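Local coordinates for RNA-binding protein RMD9, mitochondrial (Saccharomyces cerevisiae S288C, PDB 7A9X) that binds the dodecamer element 5'-AAUAA[U/C]AUUCUU-3' in the 3'-UTRs of mitochondrial mRNAs and is involved in their processing or stability, at residues D185-I190 and L216-A221; E192-L197 and A205-K210; R342-A347 and Q387-F392; T366-F371 and F404-T409. All blocks are in the same frame, centred on the assembly; numbering follows the deposited sequence.

Contact 1. Residues D185-I190 and L216-A221; sequences DDCIRI and LPLLYA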
# COMPACT_ATOMS: atom_id res chain seq x y z
N ASP A 185 2.66 9.76 -15.77
CA ASP A 185 3.22 10.30 -17.00
C ASP A 185 2.86 9.44 -18.21
O ASP A 185 2.62 9.98 -19.30
CB ASP A 185 4.73 10.44 -16.88
CG ASP A 185 5.13 11.48 -15.84
OD1 ASP A 185 4.23 12.14 -15.28
OD2 ASP A 185 6.35 11.62 -15.57
N ASP A 186 2.80 8.12 -18.03
CA ASP A 186 2.38 7.26 -19.13
C ASP A 186 0.92 7.47 -19.49
O ASP A 186 0.54 7.32 -20.66
CB ASP A 186 2.63 5.79 -18.76
CG ASP A 186 4.10 5.51 -18.47
OD1 ASP A 186 4.61 6.03 -17.45
OD2 ASP A 186 4.73 4.77 -19.25
N CYS A 187 0.08 7.83 -18.51
CA CYS A 187 -1.32 8.13 -18.79
C CYS A 187 -1.45 9.32 -19.73
O CYS A 187 -2.31 9.33 -20.61
CB CYS A 187 -2.08 8.38 -17.49
SG CYS A 187 -2.22 6.96 -16.39
N ILE A 188 -0.61 10.34 -19.53
CA ILE A 188 -0.68 11.53 -20.38
C ILE A 188 -0.19 11.20 -21.79
O ILE A 188 -0.77 11.67 -22.78
CB ILE A 188 0.13 12.68 -19.74
CG1 ILE A 188 -0.38 12.94 -18.32
CG2 ILE A 188 0.02 13.94 -20.59
CD1 ILE A 188 0.30 14.11 -17.64
N ARG A 189 0.86 10.39 -21.90
CA ARG A 189 1.38 10.01 -23.21
C ARG A 189 0.34 9.22 -24.00
O ARG A 189 0.08 9.50 -25.17
CB ARG A 189 2.66 9.20 -23.06
CG ARG A 189 3.78 9.91 -22.32
CD ARG A 189 4.90 8.94 -21.99
NE ARG A 189 5.80 9.46 -20.97
CZ ARG A 189 6.73 8.74 -20.35
NH1 ARG A 189 6.88 7.45 -20.64
NH2 ARG A 189 7.50 9.30 -19.43
N ILE A 190 -0.26 8.21 -23.36
CA ILE A 190 -1.27 7.39 -24.04
C ILE A 190 -2.46 8.24 -24.46
O ILE A 190 -2.97 8.11 -25.58
CB ILE A 190 -1.71 6.22 -23.13
CG1 ILE A 190 -0.55 5.25 -22.91
CG2 ILE A 190 -2.91 5.50 -23.73
CD1 ILE A 190 -0.90 4.09 -22.00
N LEU A 216 -8.09 15.57 -16.11
CA LEU A 216 -7.91 16.90 -15.53
C LEU A 216 -6.99 16.91 -14.31
O LEU A 216 -6.08 17.75 -14.27
CB LEU A 216 -9.27 17.51 -15.20
CG LEU A 216 -10.19 17.83 -16.38
CD1 LEU A 216 -11.54 18.31 -15.89
CD2 LEU A 216 -9.54 18.86 -17.29
N PRO A 217 -7.15 16.03 -13.31
CA PRO A 217 -6.21 16.07 -12.17
C PRO A 217 -4.76 15.80 -12.57
O PRO A 217 -3.85 16.37 -11.95
CB PRO A 217 -6.74 14.98 -11.24
CG PRO A 217 -8.18 14.86 -11.59
CD PRO A 217 -8.24 15.07 -13.07
N LEU A 218 -4.53 14.96 -13.58
CA LEU A 218 -3.16 14.72 -14.03
C LEU A 218 -2.61 15.93 -14.78
O LEU A 218 -1.42 16.25 -14.66
CB LEU A 218 -3.10 13.48 -14.91
CG LEU A 218 -3.55 12.16 -14.28
CD1 LEU A 218 -3.26 11.01 -15.22
CD2 LEU A 218 -2.87 11.94 -12.94
N LEU A 219 -3.45 16.61 -15.55
CA LEU A 219 -3.00 17.78 -16.30
C LEU A 219 -2.71 18.95 -15.38
O LEU A 219 -1.74 19.69 -15.59
CB LEU A 219 -4.04 18.17 -17.35
CG LEU A 219 -4.32 17.12 -18.43
CD1 LEU A 219 -5.29 17.66 -19.47
CD2 LEU A 219 -3.03 16.67 -19.09
N TYR A 220 -3.52 19.14 -14.34
CA TYR A 220 -3.26 20.21 -13.39
C TYR A 220 -2.01 19.95 -12.58
O TYR A 220 -1.30 20.89 -12.20
CB TYR A 220 -4.46 20.42 -12.46
CG TYR A 220 -4.20 21.49 -11.43
CD1 TYR A 220 -4.27 22.83 -11.76
CD2 TYR A 220 -3.87 21.15 -10.12
CE1 TYR A 220 -4.02 23.81 -10.82
CE2 TYR A 220 -3.62 22.13 -9.17
CZ TYR A 220 -3.70 23.46 -9.53
OH TYR A 220 -3.46 24.43 -8.59
N ALA A 221 -1.71 18.68 -12.28
CA ALA A 221 -0.48 18.35 -11.59
C ALA A 221 0.74 18.75 -12.42
O ALA A 221 1.74 19.23 -11.88
CB ALA A 221 -0.44 16.86 -11.26
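Leu218 and Leu219 meet Ile188 from a helical turn secured by the hydrogen bond from Tyr220 N to Leu216 O, 2.9 Å long. In this array of pentatricopeptide (PPR) helical repeats, the contact joins helix 184-193, in the segment assigned to the first repeat, to helix 209-223, in the second. The short axes pass 10.3 Å apart at a steep angle of 109°, so only a few side chains fill the crossing. Pro217 has no N-H to give to the preceding turn, and the helix kinks there. Its carbonyl still receives Ala221 N, so the helix runs on beyond the kink. Between the helices no hydrogen bond forms, and the side chains meet mainly through carbon, which suits small and branched apolar residues. Cys187 offers its CB rather than its sulfur to Leu218 CD1, at 3.7 Å; the same cysteine also packs on Phe178 of helix 168-180. Ile188 splits its work between two neighbours. With CG1 beside the backbone N (chi1 -55°), it sends the longer branch to Leu218, Ile188 CD1 coming nearest Leu218 O at 4.1 Å, while the short branch turns to Leu219. A beta-branched residue can thus serve two leucines on successive positions of one helix. Leu219 reaches back with its CD2 methyl, which rests 4.4 Å from Ile188 CG2 and marks one end of the apolar patch.

Contact 2. Residues E192-L197 and A205-K210; sequences EASKNL and AFQEPK. With nucleotides of chain B.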
# COMPACT_ATOMS: atom_id res chain seq x y z
N GLU A 192 -2.65 11.61 -25.00
CA GLU A 192 -2.34 12.57 -26.05
C GLU A 192 -1.91 11.88 -27.34
O GLU A 192 -2.07 12.45 -28.42
CB GLU A 192 -1.26 13.54 -25.57
CG GLU A 192 -1.54 14.98 -25.96
CD GLU A 192 -1.38 15.94 -24.79
OE1 GLU A 192 -0.65 15.61 -23.84
OE2 GLU A 192 -2.00 17.03 -24.83
N ALA A 193 -1.38 10.65 -27.25
CA ALA A 193 -1.09 9.91 -28.47
C ALA A 193 -2.36 9.40 -29.14
O ALA A 193 -2.35 9.12 -30.34
CB ALA A 193 -0.16 8.74 -28.17
N SER A 194 -3.46 9.29 -28.39
CA SER A 194 -4.73 8.90 -28.98
C SER A 194 -5.29 9.97 -29.91
O SER A 194 -6.14 9.67 -30.75
CB SER A 194 -5.75 8.59 -27.89
OG SER A 194 -6.05 9.76 -27.14
N LYS A 195 -4.82 11.22 -29.78
CA LYS A 195 -5.28 12.27 -30.68
C LYS A 195 -4.87 11.98 -32.12
O LYS A 195 -5.67 12.17 -33.05
CB LYS A 195 -4.73 13.63 -30.23
CG LYS A 195 -5.16 14.06 -28.83
CD LYS A 195 -4.53 15.39 -28.47
CE LYS A 195 -4.96 15.84 -27.08
NZ LYS A 195 -4.29 17.12 -26.69
N ASN A 196 -3.65 11.51 -32.32
CA ASN A 196 -3.13 11.24 -33.66
C ASN A 196 -3.21 9.75 -33.98
O ASN A 196 -2.21 9.07 -34.21
CB ASN A 196 -1.70 11.76 -33.79
CG ASN A 196 -1.63 13.27 -33.81
OD1 ASN A 196 -2.46 13.94 -34.43
ND2 ASN A 196 -0.63 13.83 -33.14
N LEU A 197 -4.44 9.23 -33.99
CA LEU A 197 -4.71 7.85 -34.35
C LEU A 197 -5.51 7.80 -35.65
O LEU A 197 -6.36 8.66 -35.90
CB LEU A 197 -5.47 7.13 -33.24
CG LEU A 197 -4.69 6.78 -31.97
CD1 LEU A 197 -5.56 5.97 -31.03
CD2 LEU A 197 -3.42 6.04 -32.32
N ALA A 205 -13.16 8.58 -28.73
CA ALA A 205 -13.52 8.01 -27.44
C ALA A 205 -12.62 8.55 -26.33
O ALA A 205 -13.08 8.80 -25.22
CB ALA A 205 -13.43 6.48 -27.50
N PHE A 206 -11.33 8.74 -26.63
CA PHE A 206 -10.40 9.28 -25.64
C PHE A 206 -10.63 10.76 -25.36
O PHE A 206 -10.02 11.30 -24.43
CB PHE A 206 -8.96 9.08 -26.10
CG PHE A 206 -8.40 7.72 -25.77
CD1 PHE A 206 -8.64 6.63 -26.59
CD2 PHE A 206 -7.61 7.54 -24.64
CE1 PHE A 206 -8.12 5.38 -26.28
CE2 PHE A 206 -7.08 6.30 -24.33
CZ PHE A 206 -7.34 5.22 -25.15
N GLN A 207 -11.49 11.43 -26.13
CA GLN A 207 -11.82 12.83 -25.91
C GLN A 207 -13.20 13.02 -25.29
O GLN A 207 -13.64 14.16 -25.11
CB GLN A 207 -11.72 13.61 -27.22
CG GLN A 207 -10.33 13.59 -27.83
CD GLN A 207 -9.29 14.20 -26.93
OE1 GLN A 207 -9.55 15.16 -26.21
NE2 GLN A 207 -8.08 13.63 -26.94
N GLU A 208 -13.88 11.92 -24.96
CA GLU A 208 -15.19 12.01 -24.33
C GLU A 208 -15.08 12.65 -22.95
O GLU A 208 -14.03 12.58 -22.31
CB GLU A 208 -15.82 10.62 -24.23
CG GLU A 208 -16.19 10.01 -25.57
CD GLU A 208 -16.79 8.63 -25.44
OE1 GLU A 208 -16.73 7.86 -26.43
OE2 GLU A 208 -17.32 8.31 -24.36
N PRO A 209 -16.16 13.29 -22.47
CA PRO A 209 -16.08 14.02 -21.19
C PRO A 209 -15.61 13.18 -20.02
O PRO A 209 -14.86 13.69 -19.17
CB PRO A 209 -17.52 14.52 -20.99
CG PRO A 209 -18.06 14.65 -22.37
CD PRO A 209 -17.44 13.53 -23.17
N LYS A 210 -16.02 11.92 -19.92
CA LYS A 210 -15.61 11.12 -18.77
C LYS A 210 -14.13 10.78 -18.82
O LYS A 210 -13.51 10.58 -17.77
CB LYS A 210 -16.45 9.84 -18.67
CG LYS A 210 -16.37 8.91 -19.87
CD LYS A 210 -17.19 7.66 -19.59
CE LYS A 210 -17.38 6.81 -20.83
NZ LYS A 210 -18.28 5.66 -20.55
P A B 3 -21.17 5.94 -16.32
OP1 A B 3 -20.93 6.46 -14.95
OP2 A B 3 -20.34 6.44 -17.45
O5' A B 3 -21.01 4.36 -16.27
C5' A B 3 -21.69 3.59 -15.30
C4' A B 3 -21.58 2.12 -15.60
O4' A B 3 -22.21 1.84 -16.87
C3' A B 3 -20.16 1.58 -15.76
O3' A B 3 -19.55 1.30 -14.51
C2' A B 3 -20.36 0.36 -16.64
O2' A B 3 -20.82 -0.75 -15.88
C1' A B 3 -21.50 0.82 -17.55
N9 A B 3 -21.02 1.37 -18.83
C8 A B 3 -20.69 2.67 -19.12
N7 A B 3 -20.29 2.85 -20.36
C5 A B 3 -20.36 1.58 -20.92
C6 A B 3 -20.06 1.09 -22.20
N6 A B 3 -19.62 1.86 -23.20
N1 A B 3 -20.23 -0.23 -22.43
C2 A B 3 -20.68 -1.00 -21.43
N3 A B 3 -20.99 -0.66 -20.18
C4 A B 3 -20.80 0.66 -19.99
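A serine lying over a phenylalanine face makes this a CH-pi contact, set where the chain leaves helix 184-193 and where it turns into helix 209-223. Ser194 CB stands 3.9 Å from the centroid of the Phe206 ring, displaced toward the rim. With chi1 at 65°, OG lies between the backbone N and the carbonyl carbon and approaches Phe206 CB at 3.2 Å. Serine is small enough to sit this close to the ring. Phe206 also packs on Ala171 and Leu175 of helix 168-180, tying the connection between the first two assigned PPR repeats to the hydrophobic core. An alanine at Phe206 would remove the ring and would probably leave Ser194 CB without its aromatic surface and open a gap against helix 168-180. Nearer the surface, Lys195 and Gln207 cross at about a right angle, Lys195 CG lying 3.5 Å from Gln207 NE2. The long lysine chain gives its methylenes to this crossing, while NZ forms a salt bridge with Glu192 OE2, at 3.0 Å. A type I turn from Ala205 to Glu208 puts Glu208 at the N-cap of helix 209-223. Two residues on, an extended Lys210 chain brings NZ 3.5 Å from N7 of A3 of chain B.

Contact 3. Residues R342-A347 and Q387-F392; sequences RIWEKA and QEIITF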
# COMPACT_ATOMS: atom_id res chain seq x y z
N ARG A 342 -6.87 13.25 18.25
CA ARG A 342 -8.33 13.25 18.27
C ARG A 342 -8.90 12.65 17.00
O ARG A 342 -9.90 11.92 17.05
CB ARG A 342 -8.85 14.67 18.48
CG ARG A 342 -8.70 15.17 19.91
CD ARG A 342 -9.37 16.53 20.13
NE ARG A 342 -8.54 17.64 19.66
CZ ARG A 342 -8.69 18.25 18.49
NH1 ARG A 342 -7.90 19.26 18.15
NH2 ARG A 342 -9.64 17.85 17.65
N ILE A 343 -8.30 12.94 15.85
CA ILE A 343 -8.78 12.36 14.60
C ILE A 343 -8.51 10.86 14.57
O ILE A 343 -9.35 10.07 14.13
CB ILE A 343 -8.14 13.07 13.39
CG1 ILE A 343 -8.53 14.55 13.38
CG2 ILE A 343 -8.55 12.39 12.09
CD1 ILE A 343 -10.03 14.79 13.31
N TRP A 344 -7.34 10.44 15.06
CA TRP A 344 -7.02 9.02 15.12
C TRP A 344 -8.01 8.27 16.02
O TRP A 344 -8.40 7.14 15.70
CB TRP A 344 -5.59 8.83 15.63
CG TRP A 344 -5.21 7.40 15.83
CD1 TRP A 344 -4.79 6.52 14.87
CD2 TRP A 344 -5.20 6.68 17.07
NE1 TRP A 344 -4.52 5.30 15.44
CE2 TRP A 344 -4.76 5.37 16.79
CE3 TRP A 344 -5.51 7.02 18.39
CZ2 TRP A 344 -4.63 4.40 17.78
CZ3 TRP A 344 -5.38 6.06 19.37
CH2 TRP A 344 -4.95 4.76 19.06
N GLU A 345 -8.41 8.89 17.13
CA GLU A 345 -9.38 8.24 18.02
C GLU A 345 -10.72 8.04 17.32
O GLU A 345 -11.34 6.98 17.45
CB GLU A 345 -9.57 9.07 19.29
CG GLU A 345 -8.54 8.82 20.37
CD GLU A 345 -8.85 9.58 21.65
OE1 GLU A 345 -9.51 10.64 21.56
OE2 GLU A 345 -8.45 9.11 22.74
N LYS A 346 -11.17 9.04 16.56
CA LYS A 346 -12.44 8.91 15.85
C LYS A 346 -12.34 7.85 14.75
O LYS A 346 -13.30 7.11 14.51
CB LYS A 346 -12.86 10.26 15.27
CG LYS A 346 -13.24 11.29 16.32
CD LYS A 346 -13.78 12.56 15.68
CE LYS A 346 -14.22 13.55 16.73
NZ LYS A 346 -14.87 14.75 16.13
N ALA A 347 -11.19 7.77 14.08
CA ALA A 347 -11.03 6.76 13.04
C ALA A 347 -11.02 5.35 13.63
O ALA A 347 -11.62 4.43 13.06
CB ALA A 347 -9.74 7.02 12.25
N GLN A 387 0.33 4.61 27.42
CA GLN A 387 -0.60 3.86 28.25
C GLN A 387 -2.04 4.33 28.03
O GLN A 387 -2.96 3.51 27.99
CB GLN A 387 -0.22 3.98 29.72
CG GLN A 387 1.11 3.33 30.07
CD GLN A 387 1.52 3.59 31.50
OE1 GLN A 387 1.07 4.55 32.13
NE2 GLN A 387 2.38 2.73 32.04
N GLU A 388 -2.23 5.64 27.88
CA GLU A 388 -3.56 6.16 27.56
C GLU A 388 -4.01 5.67 26.19
O GLU A 388 -5.19 5.35 25.99
CB GLU A 388 -3.55 7.68 27.62
CG GLU A 388 -4.84 8.35 27.18
CD GLU A 388 -4.75 9.86 27.18
OE1 GLU A 388 -3.91 10.42 27.92
OE2 GLU A 388 -5.52 10.50 26.42
N ILE A 389 -3.08 5.59 25.23
CA ILE A 389 -3.41 5.09 23.90
C ILE A 389 -3.76 3.61 23.97
O ILE A 389 -4.70 3.15 23.31
CB ILE A 389 -2.24 5.36 22.94
CG1 ILE A 389 -2.05 6.87 22.75
CG2 ILE A 389 -2.46 4.68 21.60
CD1 ILE A 389 -0.78 7.25 22.02
N ILE A 390 -3.01 2.83 24.76
CA ILE A 390 -3.28 1.40 24.88
C ILE A 390 -4.63 1.16 25.55
O ILE A 390 -5.39 0.28 25.15
CB ILE A 390 -2.13 0.71 25.64
CG1 ILE A 390 -0.85 0.75 24.81
CG2 ILE A 390 -2.50 -0.72 25.99
CD1 ILE A 390 0.39 0.35 25.57
N THR A 391 -4.94 1.95 26.58
CA THR A 391 -6.23 1.83 27.25
C THR A 391 -7.37 2.16 26.30
O THR A 391 -8.38 1.45 26.25
CB THR A 391 -6.26 2.73 28.48
OG1 THR A 391 -5.33 2.25 29.46
CG2 THR A 391 -7.66 2.76 29.10
N PHE A 392 -7.23 3.25 25.53
CA PHE A 392 -8.28 3.61 24.58
C PHE A 392 -8.44 2.55 23.51
O PHE A 392 -9.57 2.16 23.16
CB PHE A 392 -7.97 4.96 23.94
CG PHE A 392 -8.74 5.20 22.67
CD1 PHE A 392 -10.04 5.67 22.71
CD2 PHE A 392 -8.16 4.94 21.44
CE1 PHE A 392 -10.75 5.88 21.55
CE2 PHE A 392 -8.86 5.15 20.27
CZ PHE A 392 -10.16 5.61 20.32
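Trp344 is the first residue of 342-347 to meet 387-392. Its CG is anti to the backbone N (chi1 175°), which carries the indole across to the other helix. There CH2 touches Ile389 CG2 at 3.6 Å, and CZ3 lies 3.6 Å from Phe392 CD2. The two aromatic rings meet obliquely, their planes 55° apart, as the side chains slide past each other in opposite directions. A tryptophan suits this place because its broad hydrocarbon end spans both partners while NE1 is satisfied by Asn364 OD1; the indole also stacks on Phe367 of helix 357-374. These are second helices of consecutive PPR hairpins, assigned to the fifth and sixth repeats, and they run nearly parallel, 12.1 Å apart at 20°, a spacing that large rings can bridge. Glu345 comes next. Its CG lies over a face of the Phe392 ring, 3.7 Å from the centroid, and the carboxylate follows along the ring, OE2 3.8 Å from Phe392 CD1. The ring tip also reaches the backbone, with Phe392 CZ 3.4 Å from Glu345 O. Glu345 OE2 comes within 4.9 Å of Glu388 OE2, a like-charge approach that the long, weak ion pair of Glu388 with Lys385 would probably offset.

Contact 4. Residues T366-F371 and F404-T409; sequences TFFTIF and FNVMLT. With nucleotides of chain B.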
# COMPACT_ATOMS: atom_id res chain seq x y z
N THR A 366 0.81 5.48 10.44
CA THR A 366 0.84 6.93 10.35
C THR A 366 0.81 7.58 11.73
O THR A 366 1.54 8.54 11.99
CB THR A 366 -0.33 7.42 9.49
OG1 THR A 366 -0.28 6.79 8.21
CG2 THR A 366 -0.27 8.93 9.32
N PHE A 367 -0.02 7.05 12.63
CA PHE A 367 -0.22 7.67 13.93
C PHE A 367 1.02 7.56 14.81
O PHE A 367 1.47 8.55 15.40
CB PHE A 367 -1.43 7.04 14.63
CG PHE A 367 -1.60 7.47 16.06
CD1 PHE A 367 -1.93 8.78 16.37
CD2 PHE A 367 -1.43 6.56 17.09
CE1 PHE A 367 -2.08 9.18 17.68
CE2 PHE A 367 -1.59 6.95 18.40
CZ PHE A 367 -1.92 8.26 18.70
N PHE A 368 1.60 6.36 14.90
CA PHE A 368 2.75 6.18 15.77
C PHE A 368 4.02 6.78 15.19
O PHE A 368 4.94 7.12 15.94
CB PHE A 368 2.96 4.69 16.08
CG PHE A 368 1.98 4.15 17.09
CD1 PHE A 368 1.89 4.71 18.35
CD2 PHE A 368 1.16 3.09 16.77
CE1 PHE A 368 0.99 4.22 19.29
CE2 PHE A 368 0.25 2.59 17.70
CZ PHE A 368 0.18 3.15 18.95
N THR A 369 4.09 6.93 13.86
CA THR A 369 5.18 7.69 13.27
C THR A 369 5.13 9.14 13.72
O THR A 369 6.15 9.73 14.10
CB THR A 369 5.13 7.59 11.74
OG1 THR A 369 5.25 6.21 11.35
CG2 THR A 369 6.25 8.39 11.11
N ILE A 370 3.93 9.73 13.71
CA ILE A 370 3.75 11.08 14.23
C ILE A 370 3.98 11.12 15.73
O ILE A 370 4.56 12.07 16.26
CB ILE A 370 2.36 11.61 13.84
CG1 ILE A 370 2.22 11.66 12.32
CG2 ILE A 370 2.11 12.98 14.46
CD1 ILE A 370 0.80 11.91 11.83
N PHE A 371 3.54 10.07 16.45
CA PHE A 371 3.71 10.04 17.90
C PHE A 371 5.18 10.16 18.28
O PHE A 371 5.57 11.05 19.04
CB PHE A 371 3.10 8.76 18.49
CG PHE A 371 3.29 8.64 19.98
CD1 PHE A 371 4.42 8.04 20.51
CD2 PHE A 371 2.34 9.14 20.85
CE1 PHE A 371 4.59 7.93 21.88
CE2 PHE A 371 2.50 9.04 22.22
CZ PHE A 371 3.63 8.43 22.74
N PHE A 404 0.97 -3.13 18.24
CA PHE A 404 2.18 -3.12 19.04
C PHE A 404 3.45 -3.24 18.21
O PHE A 404 4.50 -2.76 18.64
CB PHE A 404 2.13 -4.24 20.09
CG PHE A 404 1.36 -3.88 21.33
CD1 PHE A 404 1.79 -2.83 22.14
CD2 PHE A 404 0.24 -4.59 21.70
CE1 PHE A 404 1.09 -2.49 23.29
CE2 PHE A 404 -0.47 -4.26 22.86
CZ PHE A 404 -0.04 -3.21 23.65
N ASN A 405 3.37 -3.85 17.02
CA ASN A 405 4.54 -3.93 16.15
C ASN A 405 4.98 -2.55 15.68
O ASN A 405 6.18 -2.23 15.73
CB ASN A 405 4.25 -4.83 14.95
CG ASN A 405 4.04 -6.29 15.35
OD1 ASN A 405 4.45 -6.72 16.42
ND2 ASN A 405 3.40 -7.06 14.47
N VAL A 406 4.04 -1.72 15.23
CA VAL A 406 4.37 -0.36 14.82
C VAL A 406 4.91 0.44 16.00
O VAL A 406 5.92 1.14 15.89
CB VAL A 406 3.14 0.33 14.20
CG1 VAL A 406 3.45 1.78 13.88
CG2 VAL A 406 2.68 -0.40 12.96
N MET A 407 4.24 0.33 17.15
CA MET A 407 4.69 1.04 18.35
C MET A 407 6.12 0.67 18.70
O MET A 407 6.96 1.55 18.95
CB MET A 407 3.75 0.74 19.51
CG MET A 407 3.99 1.57 20.76
SD MET A 407 3.05 0.98 22.18
CE MET A 407 1.38 0.99 21.52
N LEU A 408 6.43 -0.63 18.73
CA LEU A 408 7.77 -1.08 19.09
C LEU A 408 8.81 -0.64 18.06
O LEU A 408 9.91 -0.23 18.43
CB LEU A 408 7.79 -2.60 19.25
CG LEU A 408 9.13 -3.23 19.62
CD1 LEU A 408 9.66 -2.65 20.92
CD2 LEU A 408 9.01 -4.73 19.71
N THR A 409 8.47 -0.73 16.77
CA THR A 409 9.41 -0.33 15.73
C THR A 409 9.80 1.13 15.89
O THR A 409 10.99 1.47 15.96
CB THR A 409 8.78 -0.55 14.35
OG1 THR A 409 8.39 -1.93 14.21
CG2 THR A 409 9.78 -0.20 13.26
P U B 10 4.46 -0.86 6.00
OP1 U B 10 5.46 0.23 5.81
OP2 U B 10 4.56 -2.09 5.18
O5' U B 10 4.49 -1.27 7.54
C5' U B 10 4.65 -0.30 8.57
C4' U B 10 4.81 -0.96 9.91
O4' U B 10 3.66 -1.80 10.17
C3' U B 10 6.01 -1.89 10.05
O3' U B 10 7.19 -1.19 10.42
C2' U B 10 5.56 -2.90 11.10
O2' U B 10 5.79 -2.41 12.41
C1' U B 10 4.05 -2.97 10.85
N1 U B 10 3.65 -4.15 10.04
C2 U B 10 3.18 -5.26 10.72
O2 U B 10 3.10 -5.31 11.94
N3 U B 10 2.82 -6.31 9.92
C4 U B 10 2.86 -6.36 8.54
O4 U B 10 2.50 -7.38 7.96
C5 U B 10 3.36 -5.17 7.92
C6 U B 10 3.72 -4.13 8.67
P U B 11 8.45 -1.13 9.43
OP1 U B 11 9.38 -0.08 9.92
OP2 U B 11 7.94 -1.05 8.04
O5' U B 11 9.16 -2.55 9.61
C5' U B 11 9.79 -2.90 10.83
C4' U B 11 10.23 -4.34 10.83
O4' U B 11 9.07 -5.21 10.83
C3' U B 11 11.02 -4.79 9.61
O3' U B 11 12.38 -4.42 9.66
C2' U B 11 10.79 -6.30 9.61
O2' U B 11 11.61 -6.93 10.59
C1' U B 11 9.34 -6.38 10.08
N1 U B 11 8.40 -6.43 8.94
C2 U B 11 8.27 -7.62 8.25
O2 U B 11 8.90 -8.63 8.53
N3 U B 11 7.38 -7.59 7.21
C4 U B 11 6.61 -6.52 6.80
O4 U B 11 5.85 -6.64 5.85
C5 U B 11 6.80 -5.32 7.57
C6 U B 11 7.67 -5.32 8.59
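Phe368 lays its ring against Met407, whose CB sits 4.2 Å above the plane and over its centre. Phe367 CD2 covers the opposite face, so the ring is held between two hydrocarbon surfaces. The methionine chain runs out extended and then bends at its last torsion (chi3 -54°), bringing CE to within 3.6 Å of Phe368 CZ. Its sulfur stands obliquely off the ring in a Met-aromatic contact, a use to which a flexible, polarisable side chain is well suited. Val406 meets the near end of the phenylalanine, CG1 lying 3.7 Å from Phe368 CB. These are the first helices of neighbouring PPR hairpins, assigned to repeats six and seven, and such helices line the RNA-binding face. Val406 joins core to ligand: its other methyl, CG2, lies 3.3 Å from O4' of U10 of chain B. Asn405 gives its amide N-H to the base, ND2 to O2 of U10 of chain B at 3.1 Å and 156°, while Glu401 and Tyr427 also bond to the amide and help fix its rotation. It is the fifth residue of its assigned repeat, consistent with the base-reading position of PPR proteins. Thr409 OG1 donates to Asn405 O, 2.7 Å away, from above the carbonyl plane, opposite the face used by Thr409 N. Its CG2 lies 3.4 Å from OP1 of U11 of chain B. Replacing Thr409 with glycine removes both branches, and is likely to deprive Asn405 O of its hydroxyl donor and to open a gap beside the U11 phosphate.

In the fold
The four contacts fall into two pairs on the helical-repeat scaffold. Contacts 1 and 2 share helices 184-193 and 209-223, with centres 12 Å apart; along the chain, contact 2 lies between the two segments of contact 1, and they touch through Ile190 and Phe206. Contacts 3 and 4 come later, interleaved in sequence, their centres 13 Å apart. Trp344 and Ile389 of contact 3 pack on Phe367 of contact 4, so the first-helix and second-helix layers share one core. Contacts 1 and 4 lie 35 Å apart, on opposite sides of the chain's centre. Different kinds of helix joint between successive repeats thus build the superhelix, which carries one RNA strand past A3 and U10 of chain B.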